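Long-range contact in protein synthesis inhibitor I (Hordeum vulgare, PDB 4FBC), which is a plant ribosome-inactivating protein from barley, here holding adenosine monophosphate in a pocket: residues 180-185 and 205-210. The protein carries 3 engineered substitutions. Numbering follows the deposited sequence.
Sequences FQTVSG and NEMKAQ
Phe180, Thr182 and Val183, at the start of helix 181-190 beside the adenosine monophosphate pocket, pack against Met207 and Gln210 of helix 205-211 in the ribosome-inactivating protein fold. The axes of the two short helical segments are 10.3 Å apart at closest approach and cross obliquely, with a signed crossing angle of -128°. Thr182 and Gln210 reach for each other from opposite directions: Thr182 OG1 donates to Gln210 OE1 at 2.6 Å, tilted 24° from the carbonyl plane. The glutamine chain, extended beyond CG, is long enough to bridge the helices, while a chi1 of 44° turns the threonine hydroxyl toward it. At the amide's other end, Gln210 NE2 hydrogen-bonds to Met243 O, so both ends of this buried group are satisfied. Phe180, just before the helix, offers its ring as a flat apolar surface: Gln210 CB lies over one face in a CH-pi contact, 4.2 Å from the centroid, and on the same side of the ring Gln210 O comes within 3.0 Å of Phe180 CZ. One turn earlier in helix 205-211, Met207 packs its CG 3.8 Å from Thr182 CB; its extended chi2 carries SD out to 3.6 Å from Thr182 O and 4.0 Å from Val183 CG2, and the bend at chi3 then only sets the direction of the terminal methyl. Around this pair, helix 248-254 touches both Thr182 and Gln210 through Thr254, helix 25-39 meets Gln181 and Ser184, and the Phe180 ring meets the steeply inclined ring of pocket residue Trp214 from helix 214-225.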
loop_
_atom_site.group_PDB
_atom_site.type_symbol
_atom_site.label_atom_id
_atom_site.label_comp_id
_atom_site.label_asym_id
_atom_site.label_seq_id
_atom_site.Cartn_x
_atom_site.Cartn_y
_atom_site.Cartn_z
ATOM N N PHE A 180 -3.982 3.709 4.715
ATOM C CA PHE A 180 -4.769 4.806 5.282
ATOM C C PHE A 180 -6.266 4.606 5.167
ATOM O O PHE A 180 -6.777 4.376 4.071
ATOM C CB PHE A 180 -4.420 6.128 4.587
ATOM C CG PHE A 180 -2.996 6.527 4.750
ATOM C CD1 PHE A 180 -2.551 7.058 5.954
ATOM C CD2 PHE A 180 -2.094 6.349 3.712
ATOM C CE1 PHE A 180 -1.219 7.412 6.114
ATOM C CE2 PHE A 180 -0.770 6.700 3.867
ATOM C CZ PHE A 180 -0.338 7.235 5.067
ATOM N N GLN A 181 -6.959 4.713 6.297
ATOM C CA GLN A 181 -8.428 4.638 6.314
ATOM C C GLN A 181 -9.046 5.818 5.580
ATOM O O GLN A 181 -10.163 5.730 5.062
ATOM C CB GLN A 181 -8.953 4.602 7.754
ATOM C CG GLN A 181 -8.400 3.450 8.596
ATOM C CD GLN A 181 -9.250 3.179 9.817
ATOM O OE1 GLN A 181 -10.396 2.740 9.695
ATOM N NE2 GLN A 181 -8.707 3.449 11.002
ATOM N N THR A 182 -8.330 6.935 5.556
ATOM C CA THR A 182 -8.805 8.108 4.824
ATOM C C THR A 182 -8.858 7.793 3.330
ATOM O O THR A 182 -9.878 8.028 2.666
ATOM C CB THR A 182 -7.889 9.305 5.055
ATOM O OG1 THR A 182 -6.532 8.860 4.959
ATOM C CG2 THR A 182 -8.129 9.926 6.433
ATOM N N VAL A 183 -7.764 7.250 2.800
ATOM C CA VAL A 183 -7.700 6.907 1.383
ATOM C C VAL A 183 -8.663 5.773 0.996
ATOM O O VAL A 183 -9.327 5.851 -0.039
ATOM C CB VAL A 183 -6.267 6.578 0.951
ATOM C CG1 VAL A 183 -6.228 6.139 -0.512
ATOM C CG2 VAL A 183 -5.354 7.797 1.187
ATOM N N SER A 184 -8.757 4.731 1.822
ATOM C CA SER A 184 -9.635 3.606 1.491
ATOM C C SER A 184 -11.095 4.051 1.530
ATOM O O SER A 184 -11.898 3.652 0.678
ATOM C CB SER A 184 -9.389 2.395 2.409
ATOM O OG SER A 184 -9.826 2.620 3.745
ATOM N N GLY A 185 -11.427 4.895 2.504
ATOM C CA GLY A 185 -12.772 5.438 2.605
ATOM C C GLY A 185 -13.109 6.328 1.414
ATOM O O GLY A 185 -14.229 6.287 0.895
ATOM N N ASN A 205 -5.324 17.868 -0.095
ATOM C CA ASN A 205 -3.990 18.087 0.460
ATOM C C ASN A 205 -3.684 17.314 1.739
ATOM O O ASN A 205 -2.531 16.929 1.959
ATOM C CB ASN A 205 -3.740 19.581 0.697
ATOM C CG ASN A 205 -3.510 20.340 -0.593
ATOM O OD1 ASN A 205 -3.126 19.757 -1.607
ATOM N ND2 ASN A 205 -3.752 21.649 -0.562
ATOM N N GLU A 206 -4.693 17.104 2.585
ATOM C CA GLU A 206 -4.492 16.341 3.822
ATOM C C GLU A 206 -4.074 14.905 3.524
ATOM O O GLU A 206 -3.107 14.404 4.108
ATOM C CB GLU A 206 -5.752 16.346 4.702
ATOM C CG GLU A 206 -6.146 17.709 5.263
ATOM C CD GLU A 206 -6.984 18.525 4.298
ATOM O OE1 GLU A 206 -7.270 18.040 3.184
ATOM O OE2 GLU A 206 -7.362 19.663 4.652
ATOM N N MET A 207 -4.790 14.249 2.611
ATOM C CA MET A 207 -4.450 12.882 2.228
ATOM C C MET A 207 -3.117 12.804 1.485
ATOM O O MET A 207 -2.368 11.838 1.658
ATOM C CB MET A 207 -5.576 12.216 1.420
ATOM C CG MET A 207 -6.710 11.708 2.302
ATOM S SD MET A 207 -7.942 10.782 1.361
ATOM C CE MET A 207 -8.658 12.086 0.377
ATOM N N LYS A 208 -2.817 13.819 0.670
ATOM C CA LYS A 208 -1.511 13.881 0.020
ATOM C C LYS A 208 -0.423 13.914 1.086
ATOM O O LYS A 208 0.547 13.167 0.999
ATOM C CB LYS A 208 -1.388 15.100 -0.913
ATOM C CG LYS A 208 0.041 15.309 -1.435
ATOM C CD LYS A 208 0.103 16.331 -2.567
ATOM C CE LYS A 208 -0.322 17.722 -2.107
ATOM N NZ LYS A 208 -0.435 18.660 -3.276
ATOM N N ALA A 209 -0.602 14.758 2.102
ATOM C CA ALA A 209 0.372 14.864 3.196
ATOM C C ALA A 209 0.508 13.542 3.947
ATOM O O ALA A 209 1.625 13.110 4.277
ATOM C CB ALA A 209 -0.009 15.986 4.149
ATOM N N GLN A 210 -0.630 12.898 4.213
ATOM C CA GLN A 210 -0.641 11.576 4.843
ATOM C C GLN A 210 0.134 10.558 4.016
ATOM O O GLN A 210 1.043 9.889 4.535
ATOM C CB GLN A 210 -2.087 11.096 5.047
ATOM C CG GLN A 210 -2.874 11.894 6.090
ATOM C CD GLN A 210 -4.372 11.788 5.891
ATOM O OE1 GLN A 210 -4.852 10.884 5.205
ATOM N NE2 GLN A 210 -5.116 12.717 6.473
#